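Local coordinates for protein inactive glucansucrase (Lactobacillus reuteri, PDB 5JBD) that belongs to glycosyl hydrolase family 70, built round a TIM-type barrel, and holds a calcium ion, at residues 474-479 with 671-676; 81-86 with 155-160; 402-407 with 411-416; 602-605 with 611-614. All blocks are in the same frame, centred on the assembly; numbering follows the deposited sequence.

Contact 1 (474-479 with 671-676); sequences QYMQEK and YNVIAK
Tyr-475 and Val-673 meet through branches that both stand opposite their own backbone nitrogen: CG of the tyrosine (chi1 -164°) and CG1 of the valine (chi1 178°) are thereby carried to the interface between the loop 474-479 and the helix 671-676. The valine methyl arrives at the edge of the tyrosine ring and in its plane, with CG1 of Val-673 3.8 Å from CD2 of Tyr-475. The same CG1 lies 3.6 Å from the backbone O of Tyr-475 and 3.9 Å from the thioether SD of Met-476, whose side chain runs past the valine in the opposite direction. A short branched residue fits here because a single methyl can reach ring, carbonyl and sulfur together. Farther out on the ring, CE2 of Tyr-475 rests 3.6 Å from CG1 of Ile-674, while the phenol oxygen is held by a hydrogen bond with the backbone O of Asp-655. The loop presents these groups on a type II turn from Gln-474 to Gln-477, closed by Gln-477 N to Gln-474 O at 3.0 Å. The turn is braced further by NE2 of Gln-477, which gives a 2.8 Å bond (148° at the hydrogen) to O of Tyr-475 from above the carbonyl plane. Tyr-465 stacks on the Tyr-475 ring. Met-476 also touches Leu-680 and Phe-681 of helix 678-683, and Ile-674 also packs on Thr-733 and Leu-737 of helix 727-739 and on Phe-689 of strand 688-691, a strand of the parallel barrel sheet.

Contact 2 (81-86 with 155-160); sequences PLLMYI and NDINSF
Ile-157 and Pro-81 form the aliphatic centre of this contact, where the helix 155-160 lies against a short turn of chain. CB and CG of Pro-81 each come within 3.8 Å of both CG1 and CD1 of Ile-157, so the CB-CG edge of the rigid proline ring beds on the longer isoleucine branch. That branch is folded over: CG1 lies beside the backbone N (chi1 -70°), and a chi2 of -76° bends CD1 out of an extended path. From there CD1 of Ile-157 also reaches CB of Leu-83, 4.0 Å away, while CG2 of Ile-157, the shorter branch, meets CD1 of Leu-83 at 4.2 Å. The aromatic contribution is looser. Phe-160, one turn further along the helix, offers the edge of its ring, with CD2 4.4 Å from CD1 of Leu-83 and the methyl near the ring plane. Between the two segments the contact is wholly apolar; the polar bonds run within each segment or to other parts of the chain, as from O of Met-84 to Arg-137. O of Leu-82 accepts the N-H groups of both Tyr-85, a 3-10 bond, and Ile-86, each at 2.8 Å, and Leu-83 points toward the helix. The apolar cluster extends to helix 90-101, where Phe-96 meets the Phe-160 ring edge-to-face and, with Phe-100, covers Ile-157. Four buried apolar residues imply that the segments are joined here by shape and the exclusion of water, above all by the close fit of the rigid proline ring to the bent isoleucine branch.

Contact 3 (402-407 with 411-416); sequences LIIKDH and PDIMGS
Ile-413 reaches across from the loop 411-416 to Ile-403, Ile-404 and His-407, at the end of the helix 402-406. Its CB divides into two branches. CG2 takes the crowded position between the backbone N and the carbonyl carbon and faces CG1 of Ile-404, 4.2 Å away. CG1 points opposite the backbone N (chi1 -166°), which starts an extended branch towards the helix, and passes 4.0 Å from CG2 of Ile-403. At the tip, CD1 of Ile-413 sits 3.5 Å from CG2 of Ile-403 and 3.4 Å from CB of His-407. It also lies 3.4 Å from O of His-407, a carbonyl buried here without a polar partner in the model. His-407 is the first residue past the helix to leave helical geometry, and its backbone meets the methyl there. Met-414, next in the type I turn from Asp-412 to Gly-415, adds a flexible arm bent at chi2 and chi3: its CE lies 3.7 Å from CG2 of Ile-403, and its CG 4.1 Å from CD1 of Ile-404, the two chains lying nearly at a right angle. Two branches let Ile-413 meet several partners at once, while the unbranched methionine can bend back to Ile-403. The loop thus folds back on the end of helix 392-406 before helix 420-434 begins; Tyr-422 of that second helix touches Ile-403 and meets the His-407 ring, and Pro-183 touches Ile-404.

Contact 4 (602-605 with 611-614); sequences KGYS and GYLG
Tyr-604 and Gly-611 exchange two backbone hydrogen bonds, the strongest ties between these segments. Tyr-604 N gives one to O of Gly-611 at 2.8 Å (151° at the hydrogen), and Gly-611 N returns a straighter one to O of Tyr-604 at 2.9 Å (169°); both donors lie in the carbonyl planes. The acceptor O of Gly-611 has a further, softer neighbour in CA of Gly-603, a C-H...O contact of 3.5 Å. Lys-602 curls its side chain back so that NZ reaches O of Gly-603 at 3.2 Å and passes over a face of the Tyr-604 ring towards its rim, while Glu-573 takes the same ammonium group in a salt bridge. Together the two main bonds make a single antiparallel hydrogen-bonded pair, which closes a short loop between strands 596-605 and 612-618. The chain turns a corner at Gly-611, where a positive phi (127°) would drive any side chain into the preceding carbonyl oxygen, so glycine suits the place. This beta-rich region is consistent with the family's C domain, lying in sequence between barrel strands 460-464 and 652-654 because the family 70 barrel is circularly permuted. Beyond the backbone the two tyrosines lie side by side, CE1 of Tyr-604 3.9 Å from CD1 of Tyr-612. Flat rings can meet edge to edge here while their hydroxyls make weak hydrogen bonds, Tyr-604 with Glu-584 and Tyr-612 with Asp-570. CD1 of Tyr-612 also packs 3.4 Å from O of Lys-602, a buried carbonyl with no polar partner in the model. Thr-571 of strand 564-571 touches both rings.

Overall arrangement
Along the chain, contact 2 closes first, contact 3 follows, and contact 1 then opens a long loop inside which contact 4 is nested. Contacts 2 and 4 are widest apart, their centres about 67 Å from each other on opposite sides of the chain's centre: one lies among helices 90-101, 126-147 and 151-162, the other among antiparallel strands. Contacts 1 and 3 come between, centres about 31 Å apart, and each involves helices flanking the parallel barrel sheet. No two contacts touch; the smallest gap, between 2 and 3, is about 14 Å at the nearest atoms. The four therefore sample separate parts of an elongated molecule: helical end, barrel surroundings and beta-rich end.

Contact 1 (474-479 with 671-676)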
# COMPACT_ATOMS: atom_id res chain seq x y z
N GLN A 474 13.76 -16.33 -5.97
CA GLN A 474 14.76 -15.27 -5.86
C GLN A 474 14.70 -14.36 -7.11
O GLN A 474 14.25 -14.78 -8.19
CB GLN A 474 16.17 -15.86 -5.66
CG GLN A 474 16.36 -16.48 -4.28
CD GLN A 474 16.34 -15.46 -3.17
OE1 GLN A 474 17.11 -14.51 -3.17
NE2 GLN A 474 15.45 -15.66 -2.19
N TYR A 475 15.09 -13.10 -6.92
CA TYR A 475 14.75 -12.05 -7.89
C TYR A 475 15.28 -12.33 -9.29
O TYR A 475 16.49 -12.47 -9.49
CB TYR A 475 15.21 -10.67 -7.39
CG TYR A 475 14.56 -9.52 -8.15
CD1 TYR A 475 13.24 -9.12 -7.87
CD2 TYR A 475 15.25 -8.85 -9.14
CE1 TYR A 475 12.64 -8.07 -8.56
CE2 TYR A 475 14.66 -7.80 -9.85
CZ TYR A 475 13.36 -7.41 -9.57
OH TYR A 475 12.80 -6.36 -10.29
N MET A 476 14.37 -12.42 -10.26
CA MET A 476 14.68 -12.71 -11.66
C MET A 476 15.36 -14.07 -11.93
O MET A 476 15.83 -14.29 -13.04
CB MET A 476 15.49 -11.56 -12.32
CG MET A 476 14.71 -10.26 -12.49
SD MET A 476 15.68 -8.87 -13.08
CE MET A 476 15.99 -9.30 -14.79
N GLN A 477 15.35 -15.00 -10.97
CA GLN A 477 15.94 -16.35 -11.19
C GLN A 477 15.12 -17.28 -12.09
O GLN A 477 15.70 -18.14 -12.74
CB GLN A 477 16.18 -17.09 -9.86
CG GLN A 477 17.17 -16.44 -8.90
CD GLN A 477 18.40 -15.85 -9.55
OE1 GLN A 477 19.31 -16.58 -9.98
NE2 GLN A 477 18.45 -14.52 -9.62
N GLU A 478 13.79 -17.12 -12.11
CA GLU A 478 12.89 -18.00 -12.89
C GLU A 478 11.96 -17.18 -13.77
O GLU A 478 11.17 -16.38 -13.26
CB GLU A 478 12.03 -18.85 -11.95
CG GLU A 478 12.79 -19.90 -11.16
CD GLU A 478 11.92 -20.66 -10.16
OE1 GLU A 478 10.68 -20.52 -10.17
OE2 GLU A 478 12.49 -21.41 -9.34
N LYS A 479 12.04 -17.38 -15.08
CA LYS A 479 11.10 -16.75 -15.99
C LYS A 479 9.70 -17.37 -15.85
O LYS A 479 9.55 -18.59 -15.65
CB LYS A 479 11.57 -16.89 -17.44
CG LYS A 479 12.84 -16.13 -17.76
CD LYS A 479 13.30 -16.49 -19.16
CE LYS A 479 14.50 -15.67 -19.59
NZ LYS A 479 14.88 -16.03 -20.98
N TYR A 671 18.28 -4.94 -5.76
CA TYR A 671 19.04 -3.79 -6.27
C TYR A 671 20.23 -4.23 -7.11
O TYR A 671 20.45 -3.69 -8.19
CB TYR A 671 19.47 -2.84 -5.14
CG TYR A 671 18.34 -2.10 -4.41
CD1 TYR A 671 17.14 -1.79 -5.04
CD2 TYR A 671 18.48 -1.74 -3.08
CE1 TYR A 671 16.11 -1.16 -4.36
CE2 TYR A 671 17.47 -1.09 -2.40
CZ TYR A 671 16.27 -0.78 -3.06
OH TYR A 671 15.26 -0.15 -2.40
N ASN A 672 20.95 -5.24 -6.65
CA ASN A 672 22.12 -5.73 -7.38
C ASN A 672 21.76 -6.48 -8.66
O ASN A 672 22.41 -6.31 -9.70
CB ASN A 672 23.01 -6.58 -6.46
CG ASN A 672 23.58 -5.77 -5.30
OD1 ASN A 672 23.74 -4.54 -5.41
ND2 ASN A 672 23.84 -6.42 -4.18
N VAL A 673 20.72 -7.30 -8.58
CA VAL A 673 20.22 -8.01 -9.76
C VAL A 673 19.74 -7.01 -10.82
O VAL A 673 20.06 -7.15 -12.00
CB VAL A 673 19.10 -9.03 -9.40
CG1 VAL A 673 18.57 -9.73 -10.65
CG2 VAL A 673 19.63 -10.04 -8.38
N ILE A 674 19.01 -5.97 -10.40
CA ILE A 674 18.51 -4.93 -11.33
C ILE A 674 19.68 -4.22 -12.05
O ILE A 674 19.67 -4.09 -13.28
CB ILE A 674 17.57 -3.93 -10.63
CG1 ILE A 674 16.26 -4.61 -10.22
CG2 ILE A 674 17.25 -2.73 -11.53
CD1 ILE A 674 15.47 -3.91 -9.13
N ALA A 675 20.67 -3.78 -11.28
CA ALA A 675 21.87 -3.12 -11.82
C ALA A 675 22.57 -3.98 -12.87
O ALA A 675 22.88 -3.51 -13.97
CB ALA A 675 22.85 -2.78 -10.71
N LYS A 676 22.78 -5.26 -12.53
CA LYS A 676 23.42 -6.20 -13.45
C LYS A 676 22.63 -6.36 -14.78
O LYS A 676 23.22 -6.55 -15.84
CB LYS A 676 23.58 -7.56 -12.76
CG LYS A 676 24.44 -8.57 -13.49
CD LYS A 676 24.50 -9.89 -12.72
CE LYS A 676 24.86 -11.07 -13.61
NZ LYS A 676 26.33 -11.33 -13.62

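Contact 2 (81-86 with 155-160)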
# COMPACT_ATOMS: atom_id res chain seq x y z
N PRO A 81 3.33 -6.05 38.14
CA PRO A 81 2.23 -5.68 37.28
C PRO A 81 1.08 -5.07 38.08
O PRO A 81 0.73 -5.58 39.17
CB PRO A 81 1.81 -7.02 36.66
CG PRO A 81 2.17 -8.02 37.69
CD PRO A 81 3.44 -7.52 38.29
N LEU A 82 0.52 -4.00 37.54
CA LEU A 82 -0.61 -3.31 38.17
C LEU A 82 -1.82 -4.25 38.39
O LEU A 82 -2.55 -4.11 39.38
CB LEU A 82 -1.00 -2.06 37.38
CG LEU A 82 -0.07 -0.84 37.52
CD1 LEU A 82 -0.25 0.17 36.40
CD2 LEU A 82 -0.26 -0.18 38.88
N LEU A 83 -1.99 -5.24 37.50
CA LEU A 83 -3.11 -6.19 37.59
C LEU A 83 -3.09 -7.14 38.79
O LEU A 83 -4.08 -7.84 39.01
CB LEU A 83 -3.26 -7.00 36.29
CG LEU A 83 -4.03 -6.26 35.21
CD1 LEU A 83 -3.76 -6.89 33.84
CD2 LEU A 83 -5.53 -6.17 35.51
N MET A 84 -1.99 -7.19 39.53
CA MET A 84 -1.96 -7.83 40.86
C MET A 84 -2.69 -7.03 41.94
O MET A 84 -3.04 -7.60 42.99
CB MET A 84 -0.52 -8.03 41.34
CG MET A 84 0.18 -9.23 40.75
SD MET A 84 1.93 -9.21 41.17
CE MET A 84 1.90 -9.59 42.92
N TYR A 85 -2.84 -5.71 41.72
CA TYR A 85 -3.36 -4.76 42.72
C TYR A 85 -4.63 -4.01 42.32
O TYR A 85 -5.40 -3.64 43.21
CB TYR A 85 -2.29 -3.71 43.03
CG TYR A 85 -1.00 -4.25 43.60
CD1 TYR A 85 -0.82 -4.40 44.98
CD2 TYR A 85 0.05 -4.59 42.77
CE1 TYR A 85 0.38 -4.88 45.49
CE2 TYR A 85 1.26 -5.08 43.27
CZ TYR A 85 1.42 -5.22 44.63
OH TYR A 85 2.59 -5.72 45.15
N ILE A 86 -4.82 -3.73 41.02
CA ILE A 86 -5.98 -2.95 40.54
C ILE A 86 -6.63 -3.60 39.33
O ILE A 86 -5.97 -4.29 38.54
CB ILE A 86 -5.60 -1.49 40.19
CG1 ILE A 86 -4.54 -1.41 39.08
CG2 ILE A 86 -5.10 -0.76 41.43
CD1 ILE A 86 -4.32 -0.01 38.56
N ASN A 155 4.48 -13.21 31.49
CA ASN A 155 3.75 -14.04 30.51
C ASN A 155 2.32 -14.37 30.99
O ASN A 155 1.39 -14.32 30.21
CB ASN A 155 4.50 -15.34 30.21
CG ASN A 155 5.83 -15.12 29.47
OD1 ASN A 155 5.98 -14.18 28.70
ND2 ASN A 155 6.77 -16.02 29.69
N ASP A 156 2.18 -14.70 32.27
CA ASP A 156 0.88 -15.03 32.85
C ASP A 156 -0.05 -13.81 32.85
O ASP A 156 -1.23 -13.94 32.55
CB ASP A 156 1.04 -15.62 34.25
CG ASP A 156 1.72 -17.00 34.22
OD1 ASP A 156 1.64 -17.68 33.18
OD2 ASP A 156 2.33 -17.39 35.23
N ILE A 157 0.49 -12.62 33.11
CA ILE A 157 -0.29 -11.37 33.02
C ILE A 157 -0.75 -11.10 31.58
O ILE A 157 -1.91 -10.75 31.36
CB ILE A 157 0.52 -10.16 33.56
CG1 ILE A 157 0.68 -10.27 35.08
CG2 ILE A 157 -0.13 -8.83 33.18
CD1 ILE A 157 -0.55 -9.91 35.89
N ASN A 158 0.16 -11.25 30.62
CA ASN A 158 -0.18 -11.07 29.19
C ASN A 158 -1.22 -12.10 28.74
O ASN A 158 -2.18 -11.74 28.05
CB ASN A 158 1.07 -11.15 28.30
CG ASN A 158 2.03 -9.99 28.52
OD1 ASN A 158 1.63 -8.90 28.93
ND2 ASN A 158 3.31 -10.23 28.28
N SER A 159 -1.07 -13.35 29.15
CA SER A 159 -2.06 -14.39 28.85
C SER A 159 -3.42 -14.10 29.50
O SER A 159 -4.45 -14.22 28.84
CB SER A 159 -1.55 -15.77 29.27
OG SER A 159 -0.33 -16.04 28.63
N PHE A 160 -3.42 -13.69 30.77
CA PHE A 160 -4.67 -13.28 31.42
C PHE A 160 -5.35 -12.12 30.71
O PHE A 160 -6.55 -12.19 30.41
CB PHE A 160 -4.48 -12.88 32.89
CG PHE A 160 -5.70 -12.23 33.49
CD1 PHE A 160 -6.86 -12.97 33.69
CD2 PHE A 160 -5.71 -10.88 33.82
CE1 PHE A 160 -8.00 -12.39 34.23
CE2 PHE A 160 -6.85 -10.29 34.36
CZ PHE A 160 -8.00 -11.04 34.57

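Contact 3 (402-407 with 411-416)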
# COMPACT_ATOMS: atom_id res chain seq x y z
N LEU A 402 -7.78 -17.15 -2.82
CA LEU A 402 -7.39 -18.56 -2.72
C LEU A 402 -7.16 -18.99 -1.25
O LEU A 402 -7.59 -20.07 -0.86
CB LEU A 402 -6.16 -18.82 -3.59
CG LEU A 402 -5.69 -20.23 -3.98
CD1 LEU A 402 -6.84 -21.17 -4.31
CD2 LEU A 402 -4.73 -20.11 -5.16
N ILE A 403 -6.54 -18.13 -0.44
CA ILE A 403 -6.36 -18.39 1.00
C ILE A 403 -7.71 -18.54 1.69
O ILE A 403 -7.94 -19.49 2.45
CB ILE A 403 -5.51 -17.30 1.70
CG1 ILE A 403 -4.04 -17.38 1.26
CG2 ILE A 403 -5.58 -17.42 3.22
CD1 ILE A 403 -3.18 -16.21 1.72
N ILE A 404 -8.61 -17.60 1.43
CA ILE A 404 -9.94 -17.59 2.04
C ILE A 404 -10.71 -18.85 1.65
O ILE A 404 -11.33 -19.48 2.51
CB ILE A 404 -10.75 -16.31 1.68
CG1 ILE A 404 -10.10 -15.07 2.33
CG2 ILE A 404 -12.21 -16.42 2.14
CD1 ILE A 404 -10.47 -13.77 1.64
N LYS A 405 -10.65 -19.21 0.38
CA LYS A 405 -11.30 -20.43 -0.11
C LYS A 405 -10.72 -21.70 0.53
O LYS A 405 -11.47 -22.59 0.94
CB LYS A 405 -11.20 -20.55 -1.63
CG LYS A 405 -11.82 -21.84 -2.17
CD LYS A 405 -12.14 -21.79 -3.66
CE LYS A 405 -13.09 -22.92 -4.03
NZ LYS A 405 -12.70 -23.56 -5.32
N ASP A 406 -9.39 -21.77 0.59
CA ASP A 406 -8.69 -22.93 1.18
C ASP A 406 -8.92 -23.10 2.68
O ASP A 406 -8.74 -24.19 3.20
CB ASP A 406 -7.18 -22.82 0.96
CG ASP A 406 -6.77 -23.01 -0.48
OD1 ASP A 406 -7.53 -23.59 -1.27
OD2 ASP A 406 -5.64 -22.59 -0.82
N HIS A 407 -9.27 -22.02 3.39
CA HIS A 407 -9.36 -22.05 4.85
C HIS A 407 -10.57 -21.28 5.38
O HIS A 407 -10.45 -20.35 6.20
CB HIS A 407 -8.06 -21.50 5.43
CG HIS A 407 -6.86 -22.32 5.09
ND1 HIS A 407 -5.98 -21.96 4.08
CD2 HIS A 407 -6.39 -23.48 5.60
CE1 HIS A 407 -5.03 -22.86 4.00
NE2 HIS A 407 -5.25 -23.80 4.91
N PRO A 411 -12.90 -16.55 10.23
CA PRO A 411 -13.36 -15.18 9.91
C PRO A 411 -12.27 -14.11 10.04
O PRO A 411 -12.30 -13.08 9.35
CB PRO A 411 -14.48 -14.94 10.94
CG PRO A 411 -14.12 -15.80 12.09
CD PRO A 411 -13.53 -17.04 11.47
N ASP A 412 -11.32 -14.35 10.94
CA ASP A 412 -10.15 -13.47 11.12
C ASP A 412 -8.89 -13.95 10.35
O ASP A 412 -7.76 -13.55 10.63
CB ASP A 412 -9.89 -13.22 12.64
CG ASP A 412 -9.86 -14.51 13.46
OD1 ASP A 412 -10.28 -15.57 12.93
OD2 ASP A 412 -9.42 -14.47 14.63
N ILE A 413 -9.11 -14.80 9.35
CA ILE A 413 -8.04 -15.27 8.45
C ILE A 413 -7.23 -14.18 7.74
O ILE A 413 -6.06 -14.41 7.43
CB ILE A 413 -8.60 -16.28 7.41
CG1 ILE A 413 -7.45 -17.01 6.71
CG2 ILE A 413 -9.53 -15.58 6.42
CD1 ILE A 413 -7.88 -18.10 5.77
N MET A 414 -7.84 -13.03 7.46
CA MET A 414 -7.12 -11.89 6.86
C MET A 414 -6.61 -10.90 7.91
O MET A 414 -5.94 -9.93 7.56
CB MET A 414 -8.00 -11.16 5.82
CG MET A 414 -8.20 -11.94 4.54
SD MET A 414 -6.72 -12.07 3.51
CE MET A 414 -6.36 -13.83 3.59
N GLY A 415 -6.93 -11.14 9.19
CA GLY A 415 -6.38 -10.38 10.31
C GLY A 415 -5.39 -11.23 11.10
O GLY A 415 -4.48 -11.85 10.53
N SER A 416 -5.60 -11.30 12.41
CA SER A 416 -4.63 -11.92 13.33
C SER A 416 -4.45 -13.44 13.17
O SER A 416 -3.45 -13.98 13.64
CB SER A 416 -4.99 -11.58 14.78
OG SER A 416 -6.23 -12.13 15.13

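Contact 4 (602-605 with 611-614)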
# COMPACT_ATOMS: atom_id res chain seq x y z
N LYS A 602 -9.46 -19.01 -35.95
CA LYS A 602 -10.43 -19.89 -35.29
C LYS A 602 -10.26 -19.86 -33.79
O LYS A 602 -9.26 -19.33 -33.28
CB LYS A 602 -10.29 -21.33 -35.79
CG LYS A 602 -9.04 -22.04 -35.29
CD LYS A 602 -8.86 -23.40 -35.97
CE LYS A 602 -9.47 -24.52 -35.15
NZ LYS A 602 -8.74 -24.76 -33.86
N GLY A 603 -11.21 -20.43 -33.06
CA GLY A 603 -11.12 -20.57 -31.62
C GLY A 603 -10.14 -21.67 -31.18
O GLY A 603 -10.11 -22.75 -31.78
N TYR A 604 -9.36 -21.38 -30.14
CA TYR A 604 -8.45 -22.34 -29.51
C TYR A 604 -8.65 -22.35 -28.01
O TYR A 604 -9.18 -21.40 -27.41
CB TYR A 604 -7.00 -21.97 -29.78
CG TYR A 604 -6.56 -22.10 -31.21
CD1 TYR A 604 -6.70 -21.04 -32.09
CD2 TYR A 604 -5.97 -23.26 -31.67
CE1 TYR A 604 -6.27 -21.13 -33.40
CE2 TYR A 604 -5.53 -23.37 -32.99
CZ TYR A 604 -5.68 -22.31 -33.85
OH TYR A 604 -5.26 -22.39 -35.15
N SER A 605 -8.19 -23.43 -27.39
CA SER A 605 -8.22 -23.55 -25.94
C SER A 605 -6.92 -24.20 -25.51
O SER A 605 -6.73 -25.41 -25.68
CB SER A 605 -9.43 -24.37 -25.50
OG SER A 605 -9.53 -24.39 -24.10
N GLY A 611 -9.74 -18.56 -27.01
CA GLY A 611 -10.21 -17.68 -28.08
C GLY A 611 -9.17 -17.65 -29.19
O GLY A 611 -8.82 -18.70 -29.74
N TYR A 612 -8.64 -16.47 -29.50
CA TYR A 612 -7.61 -16.34 -30.53
C TYR A 612 -6.68 -15.18 -30.24
O TYR A 612 -7.12 -14.15 -29.71
CB TYR A 612 -8.24 -16.14 -31.91
CG TYR A 612 -7.22 -16.06 -33.05
CD1 TYR A 612 -6.59 -17.21 -33.54
CD2 TYR A 612 -6.86 -14.82 -33.61
CE1 TYR A 612 -5.65 -17.14 -34.55
CE2 TYR A 612 -5.91 -14.75 -34.63
CZ TYR A 612 -5.32 -15.91 -35.10
OH TYR A 612 -4.38 -15.82 -36.12
N LEU A 613 -5.41 -15.33 -30.63
CA LEU A 613 -4.43 -14.23 -30.63
C LEU A 613 -3.60 -14.27 -31.91
O LEU A 613 -3.04 -15.32 -32.26
CB LEU A 613 -3.50 -14.29 -29.40
CG LEU A 613 -2.40 -13.21 -29.33
CD1 LEU A 613 -2.99 -11.79 -29.35
CD2 LEU A 613 -1.51 -13.41 -28.11
N GLY A 614 -3.52 -13.13 -32.59
CA GLY A 614 -2.61 -12.96 -33.73
C GLY A 614 -2.02 -11.56 -33.75
O GLY A 614 -2.73 -10.60 -33.47